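Local coordinates for purine nucleosidase, (IunH-1) (Sulfolobus solfataricus, PDB 3T8J), which belongs to the nucleoside hydrolase family, is named a purine nucleosidase, and carries a bound sodium ion in an alpha/beta fold built round a mixed sheet, at residues W145-A150 with V160-I165; D181-P186 with N288-Y293; R257-D262 with T272-F277. All coordinates share one frame; numbering follows the deposited sequence.

Contact 1: W145-A150 with V160-I165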
# COMPACT_ATOMS: atom_id res chain seq x y z
N TRP A 145 -3.45 -28.57 -9.01
CA TRP A 145 -4.63 -28.14 -9.76
C TRP A 145 -5.38 -27.13 -8.89
O TRP A 145 -5.90 -27.51 -7.86
CB TRP A 145 -5.51 -29.35 -10.07
CG TRP A 145 -4.84 -30.48 -10.83
CD1 TRP A 145 -4.27 -31.62 -10.32
CD2 TRP A 145 -4.71 -30.58 -12.26
NE1 TRP A 145 -3.81 -32.42 -11.34
CE2 TRP A 145 -4.04 -31.79 -12.54
CE3 TRP A 145 -5.07 -29.75 -13.33
CZ2 TRP A 145 -3.75 -32.19 -13.83
CZ3 TRP A 145 -4.78 -30.16 -14.62
CH2 TRP A 145 -4.11 -31.36 -14.85
N VAL A 146 -5.36 -25.88 -9.30
CA VAL A 146 -5.88 -24.77 -8.48
C VAL A 146 -7.21 -24.27 -9.04
O VAL A 146 -7.29 -23.89 -10.22
CB VAL A 146 -4.89 -23.60 -8.45
CG1 VAL A 146 -5.49 -22.38 -7.70
CG2 VAL A 146 -3.57 -24.00 -7.77
N MET A 147 -8.25 -24.29 -8.21
CA MET A 147 -9.45 -23.51 -8.52
C MET A 147 -9.21 -22.17 -7.83
O MET A 147 -9.10 -22.11 -6.58
CB MET A 147 -10.73 -24.14 -7.98
CG MET A 147 -12.00 -23.48 -8.50
SD MET A 147 -12.32 -21.87 -7.68
CE MET A 147 -12.73 -20.85 -9.11
N GLY A 148 -9.06 -21.10 -8.60
CA GLY A 148 -8.83 -19.81 -7.99
C GLY A 148 -8.66 -18.70 -9.00
O GLY A 148 -8.33 -18.95 -10.14
N GLY A 149 -8.88 -17.49 -8.52
CA GLY A 149 -8.62 -16.28 -9.26
C GLY A 149 -9.75 -15.77 -10.11
O GLY A 149 -10.78 -16.44 -10.32
N ALA A 150 -9.54 -14.55 -10.59
CA ALA A 150 -10.42 -13.89 -11.55
C ALA A 150 -9.52 -13.13 -12.51
O ALA A 150 -8.92 -12.11 -12.18
CB ALA A 150 -11.42 -12.96 -10.82
N VAL A 160 -13.74 -7.65 -7.64
CA VAL A 160 -12.57 -7.96 -8.47
C VAL A 160 -11.74 -9.19 -8.07
O VAL A 160 -10.80 -9.54 -8.80
CB VAL A 160 -11.63 -6.73 -8.56
CG1 VAL A 160 -12.30 -5.56 -9.31
CG2 VAL A 160 -11.15 -6.27 -7.20
N ALA A 161 -12.06 -9.83 -6.95
CA ALA A 161 -11.31 -10.98 -6.44
C ALA A 161 -12.19 -12.21 -6.22
O ALA A 161 -13.40 -12.10 -5.86
CB ALA A 161 -10.57 -10.62 -5.14
N GLU A 162 -11.59 -13.37 -6.39
CA GLU A 162 -12.18 -14.68 -6.17
C GLU A 162 -11.89 -15.16 -4.74
O GLU A 162 -10.84 -14.91 -4.16
CB GLU A 162 -11.64 -15.66 -7.22
CG GLU A 162 -12.16 -17.06 -7.12
CD GLU A 162 -11.44 -17.88 -6.08
OE1 GLU A 162 -10.21 -17.66 -5.86
OE2 GLU A 162 -12.09 -18.78 -5.50
N PHE A 163 -12.87 -15.86 -4.16
CA PHE A 163 -12.86 -16.24 -2.76
C PHE A 163 -11.62 -16.99 -2.27
O PHE A 163 -11.03 -16.60 -1.27
CB PHE A 163 -14.10 -17.09 -2.47
CG PHE A 163 -14.29 -17.45 -1.03
CD1 PHE A 163 -14.82 -16.51 -0.15
CD2 PHE A 163 -13.98 -18.71 -0.56
CE1 PHE A 163 -15.01 -16.83 1.19
CE2 PHE A 163 -14.19 -19.04 0.77
CZ PHE A 163 -14.73 -18.11 1.64
N ASN A 164 -11.23 -18.07 -2.95
CA ASN A 164 -10.11 -18.90 -2.43
C ASN A 164 -8.83 -18.08 -2.28
O ASN A 164 -8.14 -18.18 -1.26
CB ASN A 164 -9.84 -20.09 -3.34
CG ASN A 164 -10.92 -21.14 -3.26
OD1 ASN A 164 -11.71 -21.17 -2.30
ND2 ASN A 164 -10.97 -22.06 -4.26
N ILE A 165 -8.51 -17.26 -3.28
CA ILE A 165 -7.31 -16.42 -3.22
C ILE A 165 -7.48 -15.30 -2.19
O ILE A 165 -6.57 -15.02 -1.38
CB ILE A 165 -6.94 -15.84 -4.60
CG1 ILE A 165 -6.83 -16.95 -5.66
CG2 ILE A 165 -5.62 -14.99 -4.54
CD1 ILE A 165 -5.77 -18.01 -5.35
O HOH W 1 -8.68 -11.19 -9.56
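Glu162 and Gly149 make the central bond of this contact: Gly149 N donates to Glu162 OE1 over 3.0 Å, coming from above the carboxylate plane. A second bond lies beside it, where Asn164 ND2 reaches Met147 O at 3.0 Å. That bond is nearly straight (173°), and the oxygen lies in the plane of the asparagine amide, although the nitrogen stands above the plane of the carbonyl. Met147 SD packs against the same amide, 3.7 Å from Asn164 ND2, and also borders the Glu162 carboxylate, giving two polar groups a soft, uncharged neighbour.

Glu162 suits its place because it does two jobs. It is the N-cap of helix 163-167, accepting Ile165 N at OE1 (3.1 Å) and Asn164 N at OE2 (2.8 Å), so the first turn of the helix holds the carboxylate. Ile165 N and Gly149 N approach OE1 from opposite faces, which gives this buried oxygen two donors. CG lies anti to the backbone N (chi1 180°) and the chain then bends at chi2, turning the carboxylate back over the helix start. Glycine fits twice here: Gly148 has no CB to crowd Ile165 CD1, and the positive phi of Gly149 (89°) by itself favours glycine. Ile165 CG1 covers Gly149 N with hydrocarbon, and one water bridges Ala150 O and Val160 O.

Farther out, the Asn164 side chain lies about 5 Å from the bound sodium ion, Ala150 N bonds to Thr272 OG1, and Trp187 of helix 187-190 touches both Met147 and Glu162. The contact therefore joins the C-terminal end of strand 141-147 to the start of helix 163-167, with helix 237-246 packed on Met147 and strand 182-185 running alongside Val146.

Contact 2: D181-P186 with N288-Y293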
# COMPACT_ATOMS: atom_id res chain seq x y z
N ASP A 181 4.24 -26.96 -10.32
CA ASP A 181 3.62 -27.09 -11.64
C ASP A 181 2.12 -26.86 -11.45
O ASP A 181 1.44 -27.77 -11.00
CB ASP A 181 3.91 -28.48 -12.22
CG ASP A 181 3.38 -28.67 -13.63
OD1 ASP A 181 2.56 -27.84 -14.09
OD2 ASP A 181 3.77 -29.68 -14.30
N ILE A 182 1.66 -25.66 -11.77
CA ILE A 182 0.28 -25.21 -11.50
C ILE A 182 -0.52 -25.08 -12.77
O ILE A 182 -0.06 -24.43 -13.73
CB ILE A 182 0.29 -23.82 -10.81
CG1 ILE A 182 0.87 -23.91 -9.40
CG2 ILE A 182 -1.14 -23.21 -10.77
CD1 ILE A 182 1.18 -22.54 -8.77
N THR A 183 -1.73 -25.66 -12.77
CA THR A 183 -2.75 -25.36 -13.75
C THR A 183 -3.92 -24.75 -12.96
O THR A 183 -4.35 -25.33 -11.98
CB THR A 183 -3.19 -26.59 -14.58
OG1 THR A 183 -2.10 -26.98 -15.44
CG2 THR A 183 -4.40 -26.25 -15.44
N MET A 184 -4.35 -23.56 -13.38
CA MET A 184 -5.31 -22.72 -12.64
C MET A 184 -6.60 -22.55 -13.44
O MET A 184 -6.57 -22.22 -14.62
CB MET A 184 -4.64 -21.36 -12.41
CG MET A 184 -5.42 -20.32 -11.83
SD MET A 184 -4.35 -18.82 -11.96
CE MET A 184 -4.80 -18.38 -10.41
N ILE A 185 -7.73 -22.75 -12.76
CA ILE A 185 -9.06 -22.60 -13.32
C ILE A 185 -9.73 -21.39 -12.62
O ILE A 185 -10.08 -21.49 -11.45
CB ILE A 185 -9.91 -23.88 -13.10
CG1 ILE A 185 -9.46 -25.08 -13.98
CG2 ILE A 185 -11.38 -23.66 -13.48
CD1 ILE A 185 -8.01 -25.57 -13.80
N PRO A 186 -9.91 -20.27 -13.34
CA PRO A 186 -10.47 -19.05 -12.70
C PRO A 186 -12.00 -19.03 -12.58
O PRO A 186 -12.71 -19.60 -13.42
CB PRO A 186 -10.02 -17.92 -13.64
CG PRO A 186 -9.10 -18.54 -14.62
CD PRO A 186 -9.39 -19.97 -14.69
N ASN A 288 4.41 -18.59 -14.49
CA ASN A 288 4.33 -19.42 -13.29
C ASN A 288 3.03 -20.23 -13.20
O ASN A 288 2.85 -20.98 -12.23
CB ASN A 288 4.56 -18.59 -12.01
CG ASN A 288 3.53 -17.52 -11.81
OD1 ASN A 288 2.75 -17.28 -12.70
ND2 ASN A 288 3.54 -16.85 -10.64
N ALA A 289 2.15 -20.15 -14.18
CA ALA A 289 0.89 -20.91 -14.15
C ALA A 289 0.33 -21.10 -15.52
O ALA A 289 0.42 -20.20 -16.36
CB ALA A 289 -0.14 -20.21 -13.26
N GLU A 290 -0.26 -22.26 -15.76
CA GLU A 290 -1.02 -22.52 -16.96
C GLU A 290 -2.46 -22.23 -16.62
O GLU A 290 -3.01 -22.86 -15.72
CB GLU A 290 -0.88 -23.95 -17.39
CG GLU A 290 -1.59 -24.28 -18.66
CD GLU A 290 -1.40 -25.74 -19.03
OE1 GLU A 290 -1.80 -26.62 -18.21
OE2 GLU A 290 -0.85 -25.99 -20.11
N ILE A 291 -3.06 -21.30 -17.33
CA ILE A 291 -4.42 -20.85 -17.02
C ILE A 291 -5.40 -21.41 -18.05
O ILE A 291 -5.17 -21.34 -19.25
CB ILE A 291 -4.51 -19.30 -16.99
CG1 ILE A 291 -3.44 -18.72 -16.06
CG2 ILE A 291 -5.95 -18.84 -16.67
CD1 ILE A 291 -3.45 -17.15 -15.96
N VAL A 292 -6.52 -21.98 -17.57
CA VAL A 292 -7.58 -22.47 -18.44
C VAL A 292 -8.55 -21.33 -18.75
O VAL A 292 -9.10 -20.72 -17.83
CB VAL A 292 -8.33 -23.65 -17.78
CG1 VAL A 292 -9.56 -24.07 -18.62
CG2 VAL A 292 -7.36 -24.83 -17.56
N TYR A 293 -8.75 -21.04 -20.03
CA TYR A 293 -9.61 -19.94 -20.47
C TYR A 293 -10.94 -20.40 -21.08
O TYR A 293 -11.87 -19.61 -21.16
CB TYR A 293 -8.85 -19.02 -21.45
CG TYR A 293 -7.91 -18.04 -20.77
CD1 TYR A 293 -6.56 -18.33 -20.55
CD2 TYR A 293 -8.38 -16.82 -20.32
CE1 TYR A 293 -5.72 -17.40 -19.91
CE2 TYR A 293 -7.54 -15.89 -19.69
CZ TYR A 293 -6.21 -16.20 -19.47
OH TYR A 293 -5.41 -15.25 -18.83
O HOH W 2 3.47 -23.79 -13.29
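Ile182 to Ile185 and Ala289 to Tyr293 pair as adjacent parallel strands in the mixed sheet of this alpha/beta fold, their axes 4.6 Å apart and inclined at 28°. Three backbone hydrogen bonds join them: Glu290 N to Ile182 O, Met184 N to Glu290 O and Val292 N to Met184 O. Near the start of the pair, Asn288 and Ala289 form a classic beta bulge opposite Arg257.

Among polar side chains, Thr183 OG1 donates to Glu290 OE1 at 2.8 Å, on the anti side of the carboxylate. Glu290 is extended as far as CD, with CG anti to its own N (chi1 -178°); this lays it beside Thr183, the two pointing the same way, and brings OE1 to OG1. Arg254 forms a salt bridge with the same OE1, and Lys143 bonds to Thr183 OG1; threonine, able to donate and accept, suits a position between lysine and carboxylate.

Apolar contacts link neighbouring side chains. Beta-branched Ile185 and Val292 meet through CD1 and CG2 at 3.9 Å, and the Pro186 ring crosses Ile291. Proline has no N-H to offer Val292 O, which is buried without a partner, Pro186 CD lying 3.2 Å from Val292 O.

Contact 3: R257-D262 with T272-F277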
# COMPACT_ATOMS: atom_id res chain seq x y z
N ARG A 257 1.11 -18.08 -18.36
CA ARG A 257 1.26 -16.66 -18.09
C ARG A 257 1.90 -16.41 -16.73
O ARG A 257 2.11 -17.37 -15.98
CB ARG A 257 -0.12 -15.99 -18.22
CG ARG A 257 -0.41 -15.75 -19.72
CD ARG A 257 -1.77 -15.26 -20.06
NE ARG A 257 -1.92 -15.09 -21.50
CZ ARG A 257 -3.05 -14.73 -22.12
NH1 ARG A 257 -4.17 -14.52 -21.43
NH2 ARG A 257 -3.06 -14.58 -23.43
N PHE A 258 2.23 -15.15 -16.44
CA PHE A 258 2.83 -14.77 -15.17
C PHE A 258 1.74 -14.13 -14.28
O PHE A 258 1.18 -13.08 -14.65
CB PHE A 258 4.01 -13.81 -15.36
CG PHE A 258 4.60 -13.31 -14.06
CD1 PHE A 258 5.22 -14.17 -13.18
CD2 PHE A 258 4.57 -11.95 -13.75
CE1 PHE A 258 5.76 -13.72 -12.00
CE2 PHE A 258 5.10 -11.49 -12.57
CZ PHE A 258 5.69 -12.37 -11.69
N VAL A 259 1.45 -14.79 -13.17
CA VAL A 259 0.36 -14.37 -12.24
C VAL A 259 0.98 -13.78 -10.97
O VAL A 259 1.82 -14.42 -10.33
CB VAL A 259 -0.51 -15.55 -11.84
CG1 VAL A 259 -1.63 -15.07 -10.88
CG2 VAL A 259 -1.12 -16.25 -13.08
N VAL A 260 0.55 -12.55 -10.62
CA VAL A 260 0.94 -11.90 -9.38
C VAL A 260 -0.29 -11.89 -8.46
O VAL A 260 -1.37 -11.60 -8.96
CB VAL A 260 1.39 -10.48 -9.60
CG1 VAL A 260 1.71 -9.79 -8.27
CG2 VAL A 260 2.68 -10.47 -10.48
N ILE A 261 -0.08 -12.28 -7.20
CA ILE A 261 -1.17 -12.24 -6.19
C ILE A 261 -1.06 -10.95 -5.41
O ILE A 261 -0.02 -10.63 -4.83
CB ILE A 261 -1.04 -13.41 -5.23
CG1 ILE A 261 -0.93 -14.75 -5.93
CG2 ILE A 261 -2.21 -13.38 -4.21
CD1 ILE A 261 -2.14 -15.11 -6.82
N ASP A 262 -2.16 -10.20 -5.34
CA ASP A 262 -2.24 -9.01 -4.48
C ASP A 262 -2.51 -9.46 -3.03
O ASP A 262 -3.58 -10.05 -2.75
CB ASP A 262 -3.31 -8.05 -4.96
CG ASP A 262 -3.38 -6.78 -4.11
OD1 ASP A 262 -3.44 -6.86 -2.86
OD2 ASP A 262 -3.40 -5.67 -4.71
N THR A 272 -5.83 -11.69 -8.73
CA THR A 272 -4.83 -12.39 -9.57
C THR A 272 -4.56 -11.52 -10.80
O THR A 272 -5.42 -11.39 -11.69
CB THR A 272 -5.34 -13.78 -9.99
OG1 THR A 272 -6.62 -13.64 -10.61
CG2 THR A 272 -5.45 -14.74 -8.79
N LEU A 273 -3.37 -10.91 -10.83
CA LEU A 273 -2.96 -9.95 -11.87
C LEU A 273 -2.10 -10.70 -12.89
O LEU A 273 -1.05 -11.19 -12.52
CB LEU A 273 -2.18 -8.81 -11.22
CG LEU A 273 -2.95 -8.18 -10.03
CD1 LEU A 273 -2.01 -7.41 -9.12
CD2 LEU A 273 -4.18 -7.37 -10.48
N VAL A 274 -2.58 -10.75 -14.13
CA VAL A 274 -2.00 -11.66 -15.13
C VAL A 274 -1.26 -10.90 -16.25
O VAL A 274 -1.87 -10.10 -16.97
CB VAL A 274 -3.07 -12.55 -15.73
CG1 VAL A 274 -2.46 -13.50 -16.76
CG2 VAL A 274 -3.78 -13.38 -14.63
N ASP A 275 0.05 -11.13 -16.36
CA ASP A 275 0.87 -10.61 -17.45
C ASP A 275 0.77 -11.59 -18.61
O ASP A 275 1.15 -12.77 -18.47
CB ASP A 275 2.31 -10.43 -16.95
CG ASP A 275 3.21 -9.66 -17.93
OD1 ASP A 275 2.81 -9.47 -19.09
OD2 ASP A 275 4.26 -9.17 -17.46
N ARG A 276 0.27 -11.10 -19.74
CA ARG A 276 0.08 -11.87 -20.97
C ARG A 276 1.25 -11.65 -21.95
O ARG A 276 1.23 -12.18 -23.09
CB ARG A 276 -1.24 -11.46 -21.65
CG ARG A 276 -2.47 -11.35 -20.73
CD ARG A 276 -3.66 -10.72 -21.47
NE ARG A 276 -3.35 -9.36 -21.88
CZ ARG A 276 -3.38 -8.29 -21.08
NH1 ARG A 276 -3.80 -8.39 -19.83
NH2 ARG A 276 -2.98 -7.11 -21.58
N PHE A 277 2.23 -10.83 -21.55
CA PHE A 277 3.42 -10.49 -22.37
C PHE A 277 3.06 -9.68 -23.63
O PHE A 277 3.80 -9.69 -24.62
CB PHE A 277 4.22 -11.77 -22.73
CG PHE A 277 4.28 -12.80 -21.61
CD1 PHE A 277 4.82 -12.48 -20.37
CD2 PHE A 277 3.77 -14.08 -21.78
CE1 PHE A 277 4.90 -13.41 -19.35
CE2 PHE A 277 3.84 -15.01 -20.75
CZ PHE A 277 4.41 -14.67 -19.53
O HOH W 3 0.28 -14.68 -23.33
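Arg257 lays its guanidinium against the aliphatic part of Arg276, whose CG sits over one face, 3.5 Å above the plane. The setting is a beta hairpin of strands 251-261 and 272-275, at one edge of the sheet within the chain. The two guanidinium planes are 86° apart, and Arg257 NH1 stays 5.2 Å from Arg276 NE. Arg257 is extended from CG to NE, and its hydrocarbon passes Val274 CG1 on the way. Arginine suits this partly exposed spot, offering an aliphatic stem and a polar end: a water accepts from Arg257 NE and donates to Arg276 O, and Tyr293 makes a weak bond to NH1. The Arg276 guanidinium has a salt bridge to Asp278 and a hydrogen bond to Pro159 O of the second subunit.

Phe258 and Val260 make hydrogen-bonded pairs with Asp275 and Leu273. The Phe258 N to Asp275 O bond is weak at 3.3 Å; Asp275 N to Phe258 O, Val260 N to Leu273 O and Leu273 N to Val260 O are each 2.8 Å. On the face of Val259 and Ile261, beta-branched neighbours fit side by side, Ile261 CD1 lying 3.9 Å from Thr272 CG2.

Asp275 OD1 accepts from Phe277 N (2.9 Å), an Asx turn, while OD2 bonds to Ser282 and Trp283. Phe277 swings back toward strand 251-261, setting CZ 3.8 Å from Phe258 N, and Asp275 O stands 3.8 Å above the centre of the Phe277 ring.

In the fold
All three contacts reach one sheet, in which strands 141-147, 182-185, 289-295, 251-261 and 272-275 follow in order. Contacts 1 and 2, centres about 11 Å apart, join where Val146 O and Ile185 N probably hydrogen bond (2.8 Å). Contact 3 is nested in the loop closed by contact 2, their centres also about 11 Å apart; Asn288 OD1 bonds to Val259 N at 2.8 Å. Contacts 1 and 3, centres about 13 Å apart, meet through Ile165 packing on Ile261 and Thr272 and through Ala150 N, 3.1 Å from Thr272 OG1. The sodium ion, held by Asp9, Asp14, Ile121 and Ser122, lies about 5 Å from the Asn164 side chain, about 12 Å from Ile185's.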